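Local coordinates for protein putative polysaccharide binding proteins (DUF1812) (Bacteroides thetaiotaomicron VPI-5482, PDB 3GF8) that probably serves as a lipid-anchored outer-membrane component of fimbrial assembly, related to the FimB/Mfa2 fimbrial anchor proteins, at residues G48-K53 with L94-S99; L41-K46 with Y77-W82; T100-K105 with L181-S186. All blocks are in the same frame, centred on the assembly; numbering follows the deposited sequence.

Interaction 1. Residues G48-K53 with L94-S99; sequences GKYLFK and LTPGVS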
# COMPACT_ATOMS: atom_id res chain seq x y z
N GLY A 48 -5.30 9.42 -25.72
CA GLY A 48 -4.91 9.55 -24.30
C GLY A 48 -5.66 10.64 -23.52
O GLY A 48 -5.34 10.92 -22.36
N LYS A 49 -6.67 11.22 -24.15
CA LYS A 49 -7.55 12.21 -23.53
C LYS A 49 -8.65 11.51 -22.72
O LYS A 49 -9.25 10.55 -23.15
CB LYS A 49 -8.22 13.10 -24.57
CG LYS A 49 -7.26 13.89 -25.47
CD LYS A 49 -6.68 15.08 -24.76
CE LYS A 49 -5.84 15.91 -25.71
NZ LYS A 49 -5.48 17.17 -25.03
N TYR A 50 -8.90 12.06 -21.55
CA TYR A 50 -9.89 11.57 -20.64
C TYR A 50 -11.27 11.64 -21.24
O TYR A 50 -11.63 12.63 -21.84
CB TYR A 50 -9.87 12.47 -19.41
CG TYR A 50 -10.83 12.16 -18.33
CD1 TYR A 50 -10.70 11.01 -17.58
CD2 TYR A 50 -11.84 13.06 -17.98
CE1 TYR A 50 -11.55 10.75 -16.53
CE2 TYR A 50 -12.69 12.81 -16.94
CZ TYR A 50 -12.53 11.65 -16.21
OH TYR A 50 -13.36 11.38 -15.15
N LEU A 51 -12.03 10.58 -21.03
CA LEU A 51 -13.42 10.52 -21.47
C LEU A 51 -14.36 10.59 -20.27
O LEU A 51 -15.27 11.40 -20.25
CB LEU A 51 -13.65 9.24 -22.27
CG LEU A 51 -12.96 9.28 -23.65
CD1 LEU A 51 -13.01 7.92 -24.41
CD2 LEU A 51 -13.63 10.32 -24.46
N PHE A 52 -14.13 9.72 -19.28
CA PHE A 52 -14.96 9.72 -18.08
C PHE A 52 -14.42 8.77 -17.05
O PHE A 52 -13.52 7.95 -17.34
CB PHE A 52 -16.41 9.32 -18.40
CG PHE A 52 -16.56 7.95 -19.00
CD1 PHE A 52 -16.70 6.83 -18.20
CD2 PHE A 52 -16.65 7.80 -20.38
CE1 PHE A 52 -16.89 5.57 -18.77
CE2 PHE A 52 -16.84 6.54 -20.95
CZ PHE A 52 -16.94 5.43 -20.14
N LYS A 53 -14.98 8.85 -15.85
CA LYS A 53 -14.72 7.82 -14.85
C LYS A 53 -16.03 7.21 -14.46
O LYS A 53 -17.08 7.79 -14.75
CB LYS A 53 -13.95 8.37 -13.63
CG LYS A 53 -14.64 9.49 -12.85
CD LYS A 53 -13.69 10.05 -11.81
CE LYS A 53 -14.34 11.05 -10.85
NZ LYS A 53 -15.37 10.35 -10.04
N LEU A 94 -10.48 15.52 -13.58
CA LEU A 94 -10.05 15.67 -14.96
C LEU A 94 -11.18 16.27 -15.79
O LEU A 94 -12.36 16.18 -15.44
CB LEU A 94 -9.64 14.29 -15.52
CG LEU A 94 -8.40 13.61 -14.90
CD1 LEU A 94 -7.95 12.46 -15.79
CD2 LEU A 94 -7.21 14.53 -14.62
N THR A 95 -10.82 16.87 -16.89
CA THR A 95 -11.83 17.44 -17.79
C THR A 95 -11.92 16.61 -19.07
O THR A 95 -10.90 16.41 -19.75
CB THR A 95 -11.53 18.92 -18.09
OG1 THR A 95 -11.56 19.66 -16.86
CG2 THR A 95 -12.57 19.48 -19.06
N PRO A 96 -13.12 16.09 -19.37
CA PRO A 96 -13.32 15.32 -20.61
C PRO A 96 -12.83 16.08 -21.85
O PRO A 96 -13.13 17.26 -22.02
CB PRO A 96 -14.84 15.09 -20.65
CG PRO A 96 -15.23 15.07 -19.20
CD PRO A 96 -14.33 16.11 -18.54
N GLY A 97 -12.00 15.41 -22.65
CA GLY A 97 -11.54 15.96 -23.92
C GLY A 97 -10.38 16.90 -23.79
O GLY A 97 -9.87 17.39 -24.81
N VAL A 98 -9.96 17.17 -22.55
CA VAL A 98 -8.90 18.14 -22.28
C VAL A 98 -7.77 17.44 -21.51
O VAL A 98 -6.63 17.40 -21.98
CB VAL A 98 -9.45 19.40 -21.58
CG1 VAL A 98 -8.32 20.37 -21.22
CG2 VAL A 98 -10.50 20.13 -22.51
N SER A 99 -8.09 16.81 -20.38
CA SER A 99 -7.06 16.16 -19.56
C SER A 99 -6.52 14.85 -20.16
O SER A 99 -7.16 14.23 -20.98
CB SER A 99 -7.63 15.87 -18.16
OG SER A 99 -8.28 17.03 -17.64
O HOH W 1 -11.65 12.95 -12.87

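Interaction 2. Residues L41-K46 with Y77-W82; sequences LYVFDK and YQFMAW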
# COMPACT_ATOMS: atom_id res chain seq x y z
N LEU A 41 -13.23 3.31 -12.32
CA LEU A 41 -12.58 3.07 -13.62
C LEU A 41 -12.41 4.41 -14.33
O LEU A 41 -13.35 5.19 -14.43
CB LEU A 41 -13.44 2.14 -14.49
CG LEU A 41 -12.81 1.61 -15.79
CD1 LEU A 41 -11.83 0.50 -15.50
CD2 LEU A 41 -13.87 1.13 -16.78
N TYR A 42 -11.21 4.66 -14.83
CA TYR A 42 -10.92 5.85 -15.62
C TYR A 42 -10.77 5.41 -17.09
O TYR A 42 -10.04 4.44 -17.37
CB TYR A 42 -9.63 6.52 -15.06
CG TYR A 42 -9.89 7.22 -13.74
CD1 TYR A 42 -10.03 6.50 -12.56
CD2 TYR A 42 -10.06 8.61 -13.68
CE1 TYR A 42 -10.33 7.15 -11.35
CE2 TYR A 42 -10.32 9.26 -12.48
CZ TYR A 42 -10.47 8.52 -11.32
OH TYR A 42 -10.73 9.17 -10.14
N VAL A 43 -11.44 6.10 -18.01
CA VAL A 43 -11.41 5.77 -19.44
C VAL A 43 -10.85 6.92 -20.26
O VAL A 43 -11.28 8.06 -20.15
CB VAL A 43 -12.80 5.39 -19.95
CG1 VAL A 43 -12.74 5.06 -21.48
CG2 VAL A 43 -13.36 4.21 -19.18
N PHE A 44 -9.85 6.60 -21.07
CA PHE A 44 -9.17 7.56 -21.91
C PHE A 44 -9.27 7.04 -23.35
O PHE A 44 -9.39 5.84 -23.58
CB PHE A 44 -7.70 7.66 -21.48
CG PHE A 44 -7.51 8.19 -20.09
CD1 PHE A 44 -7.53 7.34 -19.01
CD2 PHE A 44 -7.31 9.55 -19.87
CE1 PHE A 44 -7.35 7.85 -17.71
CE2 PHE A 44 -7.13 10.05 -18.59
CZ PHE A 44 -7.16 9.20 -17.51
N ASP A 45 -9.18 7.93 -24.32
CA ASP A 45 -9.37 7.56 -25.72
C ASP A 45 -8.08 7.21 -26.44
O ASP A 45 -7.03 7.08 -25.81
CB ASP A 45 -10.08 8.69 -26.45
CG ASP A 45 -9.21 9.94 -26.63
OD1 ASP A 45 -7.95 9.91 -26.54
OD2 ASP A 45 -9.83 10.97 -26.87
N LYS A 46 -8.19 7.05 -27.77
CA LYS A 46 -7.06 6.75 -28.65
C LYS A 46 -5.91 7.72 -28.36
O LYS A 46 -4.77 7.32 -28.07
CB LYS A 46 -7.50 6.88 -30.11
N TYR A 77 -9.26 2.50 -26.53
CA TYR A 77 -9.24 3.21 -25.26
C TYR A 77 -8.10 2.69 -24.38
O TYR A 77 -7.59 1.60 -24.62
CB TYR A 77 -10.56 2.99 -24.51
CG TYR A 77 -11.77 3.34 -25.32
CD1 TYR A 77 -12.22 4.66 -25.41
CD2 TYR A 77 -12.44 2.37 -26.04
CE1 TYR A 77 -13.34 4.97 -26.18
CE2 TYR A 77 -13.55 2.66 -26.78
CZ TYR A 77 -13.99 3.96 -26.87
OH TYR A 77 -15.10 4.22 -27.62
N GLN A 78 -7.73 3.46 -23.38
CA GLN A 78 -7.00 2.91 -22.25
C GLN A 78 -7.84 3.01 -21.00
O GLN A 78 -8.53 4.01 -20.80
CB GLN A 78 -5.69 3.62 -22.05
CG GLN A 78 -4.78 3.47 -23.23
CD GLN A 78 -3.43 4.05 -22.98
OE1 GLN A 78 -3.28 5.26 -22.82
NE2 GLN A 78 -2.42 3.19 -22.96
N PHE A 79 -7.84 1.95 -20.19
CA PHE A 79 -8.53 1.95 -18.91
C PHE A 79 -7.49 1.77 -17.83
O PHE A 79 -6.47 1.09 -18.02
CB PHE A 79 -9.51 0.77 -18.71
CG PHE A 79 -10.69 0.68 -19.69
CD1 PHE A 79 -10.98 1.67 -20.62
CD2 PHE A 79 -11.54 -0.44 -19.62
CE1 PHE A 79 -12.07 1.52 -21.50
CE2 PHE A 79 -12.61 -0.60 -20.47
CZ PHE A 79 -12.89 0.39 -21.42
N MSE A 80 -7.79 2.37 -16.68
CA MSE A 80 -7.08 2.08 -15.45
C MSE A 80 -8.08 2.31 -14.32
O MSE A 80 -9.19 2.73 -14.59
CB MSE A 80 -5.76 2.89 -15.31
CG MSE A 80 -5.83 4.40 -15.37
SE MSE A 80 -6.39 5.19 -13.73
CE MSE A 80 -4.97 4.60 -12.50
N ALA A 81 -7.71 1.99 -13.09
CA ALA A 81 -8.62 2.23 -11.99
C ALA A 81 -7.89 2.55 -10.68
O ALA A 81 -6.71 2.28 -10.55
CB ALA A 81 -9.55 1.06 -11.80
N TRP A 82 -8.63 3.19 -9.76
CA TRP A 82 -8.26 3.24 -8.35
C TRP A 82 -9.42 2.60 -7.61
O TRP A 82 -10.60 2.85 -7.91
CB TRP A 82 -8.09 4.67 -7.86
CG TRP A 82 -6.85 5.35 -8.30
CD1 TRP A 82 -6.75 6.39 -9.20
CD2 TRP A 82 -5.51 5.06 -7.86
NE1 TRP A 82 -5.43 6.75 -9.34
CE2 TRP A 82 -4.65 5.96 -8.53
CE3 TRP A 82 -4.96 4.14 -6.96
CZ2 TRP A 82 -3.27 5.96 -8.33
CZ3 TRP A 82 -3.60 4.14 -6.76
CH2 TRP A 82 -2.76 5.04 -7.43

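Interaction 3. Residues T100-K105 with L181-S186; sequences TLTDLK and LGHDNS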
# COMPACT_ATOMS: atom_id res chain seq x y z
N THR A 100 -5.33 14.44 -19.74
CA THR A 100 -4.73 13.17 -20.14
C THR A 100 -4.26 12.42 -18.88
O THR A 100 -4.33 12.98 -17.77
CB THR A 100 -3.55 13.41 -21.05
OG1 THR A 100 -2.51 14.05 -20.30
CG2 THR A 100 -3.94 14.31 -22.23
N LEU A 101 -3.79 11.18 -19.07
CA LEU A 101 -3.35 10.30 -17.97
C LEU A 101 -2.40 10.97 -17.00
O LEU A 101 -2.55 10.82 -15.81
CB LEU A 101 -2.65 9.03 -18.50
CG LEU A 101 -3.50 7.77 -18.71
CD1 LEU A 101 -2.66 6.73 -19.41
CD2 LEU A 101 -4.05 7.21 -17.40
N THR A 102 -1.42 11.71 -17.51
CA THR A 102 -0.40 12.27 -16.63
C THR A 102 -1.00 13.31 -15.69
O THR A 102 -0.38 13.65 -14.69
CB THR A 102 0.77 12.85 -17.43
OG1 THR A 102 0.33 13.97 -18.22
CG2 THR A 102 1.41 11.77 -18.37
N ASP A 103 -2.21 13.82 -16.00
CA ASP A 103 -2.91 14.73 -15.07
C ASP A 103 -3.50 14.05 -13.84
O ASP A 103 -3.90 14.74 -12.88
CB ASP A 103 -4.08 15.44 -15.77
CG ASP A 103 -3.61 16.43 -16.83
OD1 ASP A 103 -2.56 17.06 -16.64
OD2 ASP A 103 -4.30 16.58 -17.86
N LEU A 104 -3.66 12.73 -13.91
CA LEU A 104 -4.34 11.95 -12.86
C LEU A 104 -3.34 11.62 -11.75
O LEU A 104 -2.33 10.94 -11.99
CB LEU A 104 -4.92 10.65 -13.43
CG LEU A 104 -5.83 9.87 -12.47
CD1 LEU A 104 -6.97 10.74 -12.12
CD2 LEU A 104 -6.33 8.56 -13.05
N LYS A 105 -3.62 12.12 -10.55
CA LYS A 105 -2.71 11.92 -9.44
C LYS A 105 -3.55 11.70 -8.20
O LYS A 105 -4.61 12.26 -8.08
CB LYS A 105 -1.84 13.14 -9.25
CG LYS A 105 -1.13 13.58 -10.53
CD LYS A 105 -0.26 14.77 -10.28
CE LYS A 105 0.58 15.04 -11.49
NZ LYS A 105 1.05 16.41 -11.46
N LEU A 181 0.82 9.51 -5.74
CA LEU A 181 0.94 8.46 -6.75
C LEU A 181 0.46 8.95 -8.11
O LEU A 181 -0.61 9.50 -8.23
CB LEU A 181 0.17 7.21 -6.31
CG LEU A 181 0.60 6.65 -4.95
CD1 LEU A 181 -0.23 5.46 -4.57
CD2 LEU A 181 2.13 6.36 -4.94
N GLY A 182 1.26 8.70 -9.14
CA GLY A 182 0.88 9.00 -10.50
C GLY A 182 -0.03 7.95 -11.10
O GLY A 182 -0.29 6.90 -10.50
N HIS A 183 -0.50 8.23 -12.32
CA HIS A 183 -1.41 7.32 -13.05
C HIS A 183 -0.80 5.94 -13.33
O HIS A 183 -1.53 4.98 -13.63
CB HIS A 183 -1.77 7.94 -14.40
CG HIS A 183 -0.63 7.93 -15.36
ND1 HIS A 183 0.35 8.91 -15.35
CD2 HIS A 183 -0.27 7.03 -16.30
CE1 HIS A 183 1.24 8.63 -16.28
NE2 HIS A 183 0.89 7.49 -16.87
N ASP A 184 0.53 5.87 -13.29
CA ASP A 184 1.27 4.62 -13.44
C ASP A 184 1.65 3.95 -12.10
O ASP A 184 2.42 2.99 -12.08
CB ASP A 184 2.55 4.86 -14.29
CG ASP A 184 3.56 5.81 -13.63
OD1 ASP A 184 3.32 6.39 -12.54
OD2 ASP A 184 4.64 5.97 -14.20
N ASN A 185 1.12 4.47 -10.99
CA ASN A 185 1.38 3.99 -9.62
C ASN A 185 2.77 4.38 -9.10
O ASN A 185 3.20 3.89 -8.07
CB ASN A 185 1.14 2.46 -9.50
CG ASN A 185 0.69 2.03 -8.09
OD1 ASN A 185 0.02 2.77 -7.37
ND2 ASN A 185 1.05 0.82 -7.70
N SER A 186 3.48 5.28 -9.79
CA SER A 186 4.80 5.66 -9.32
C SER A 186 4.71 6.79 -8.31
O SER A 186 3.77 7.59 -8.30
CB SER A 186 5.71 6.06 -10.49
OG SER A 186 5.23 7.26 -11.12
O HOH W 2 0.19 10.88 -13.25
O HOH W 3 -3.03 8.71 -10.30

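Interaction 1. Residues G48-K53 with L94-S99
A surface contact lays the loop L94-S99 along the start of strand 50-57, with Y50 as its hub. That strand pairs with strand 38-44, and L51 and F52 both face V43 in a classic beta bulge, just beyond the residue the loop grips. The backbone of Y50 is held at both polar atoms: Y50 N donates to S99 O (2.8 Å, N-H...O angle 171°), and Y50 O accepts from G97 N at 2.9 Å. The loop has its own internal fastening, in which T95 O takes the amides of V98 and S99 while T95 N donates to S99 OG over 2.7 Å. G97, whose N makes one of the bonds to Y50, has a positive phi and turns the chain on toward S99.

The Y50 ring is sandwiched. CG stands anti to the backbone N (chi1 180°), which sends the ring across L94: L94 CB sits over the centre of one face, 3.6 Å from the Y50 ring centroid, a CH-pi contact, and F52 N lies over the opposite face. P96 N meets the ring edge in its plane. With an alanine in place of Y50, L94 CB would probably lose the aromatic face it lies on and P96 its neighbour, leaving a gap under the loop.

At the far end of the ring, a water links Y50 OH (3.3 Å) to L94 N. Nearer the other end of the loop, the side chain of K49, bent at chi2, brings K49 NZ to V98 O at 3.3 Å, tilted 24° from the carbonyl plane.

Interaction 2. Residues L41-K46 with Y77-W82
V43 and F79 lie side by side and point the same way, and their fit shapes one face of this strand pair. V43 CG1 rests 3.6 Å from F79 CE1 and V43 CG2 lies close by, so both valine methyls lie against the CD1-CE1 bond of F79, CG1 obliquely to the ring. L41, the other neighbour of F79, brings a methyl over the ring: L41 CD2 is 4.0 Å above the plane of F79, offset toward the rim. L41 can do this because its CG stands anti to the backbone N (chi1 -170°), an orientation that also carries L41 CD1 to F79 CB, at 4.0 Å. L16 and V18 of strand 16-21 pack on F79 as well, burying it further.

Strands 38-44 and 75-83 are antiparallel neighbours, in a chain whose family belongs to the transthyretin clan; the axes of segments 41-44 and 77-82 approach to 4.6 Å at 157°. Y42 and M80 form one hydrogen-bonded pair, with Y42 N to M80 O at 2.8 Å; F44 and Q78 form the next. In this second pair, Q78 N approaches F44 O from above the carbonyl plane, 40° out of it.

Y42, F44, Q78 and M80 populate the reverse face. In one of its two conformers, selenomethionine M80 folds back at chi2 and chi3 so that its selenium lies obliquely to the Y42 ring, a Met-aromatic contact that may not hold for the other. The Y42 ring goes on to meet W82 at the indole edge, while Y42 OH is engaged by E40. F44 sets its ring edge in plane against Q78 O. Near the strand end, Y77 CB presses on F44 O at 3.2 Å, and Y77 CD1 comes within 4.0 Å of V43 CG1.

Interaction 3. Residues T100-K105 with L181-S186
The H183 imidazole is packed on both faces by aliphatic carbon: L101 CB lies over one, 4.0 Å from the H183 ring centroid and 20° off its normal, a CH-pi contact, and D184 CB covers the opposite one, offset toward the rim. At the edge, in the ring plane, a water stands 2.9 Å from H183 ND1. T102 lies alongside, with T102 CG2 3.8 Å from H183 CE1. CG of H183 sits between the backbone N and carbonyl carbon (chi1 71°), which sets the ring beside the 3-10 segment 101-103.

This water carries most of the polar bridging, donating to T102 O and L104 O (2.8 Å) and accepting from H183 N (2.9 Å); a second water spans L181 O and, weakly, L104 O. A type I turn from G182 to N185 presents H183, and D184 OD1 steadies it by accepting S186 N in an Asx turn.

Strand 180-182, which leads into the turn, edges a small antiparallel sheet beside strand 105-108, where L181 makes a backbone hydrogen bond with L106. L101 packs on F44 and L104 on Y42 and M80 (strands 38-44 and 75-83); H183 O is bonded by Y125 OH of strand 124-133.

How the interactions relate
Interaction 2 is the buried one: paired strands, regular backbone bonds, and largely apolar side chains on both faces. Interaction 1 lies at the surface, where a loop is bonded to strand 50-57, the sheet neighbour of strand 38-44; V43 ties the two together through bonds to L51 and F52. Interaction 3, partly buried, depends on water rather than direct backbone bonds, and its loop 100-105 directly follows the 94-99 loop of interaction 1. It rests on interaction 2 as well: L101 CD2 comes within 3.4 Å of F44 CE1. Thus backbone pairing gives way to mixed bonding at the surface, and to water bridging and CH-pi packing at interaction 3.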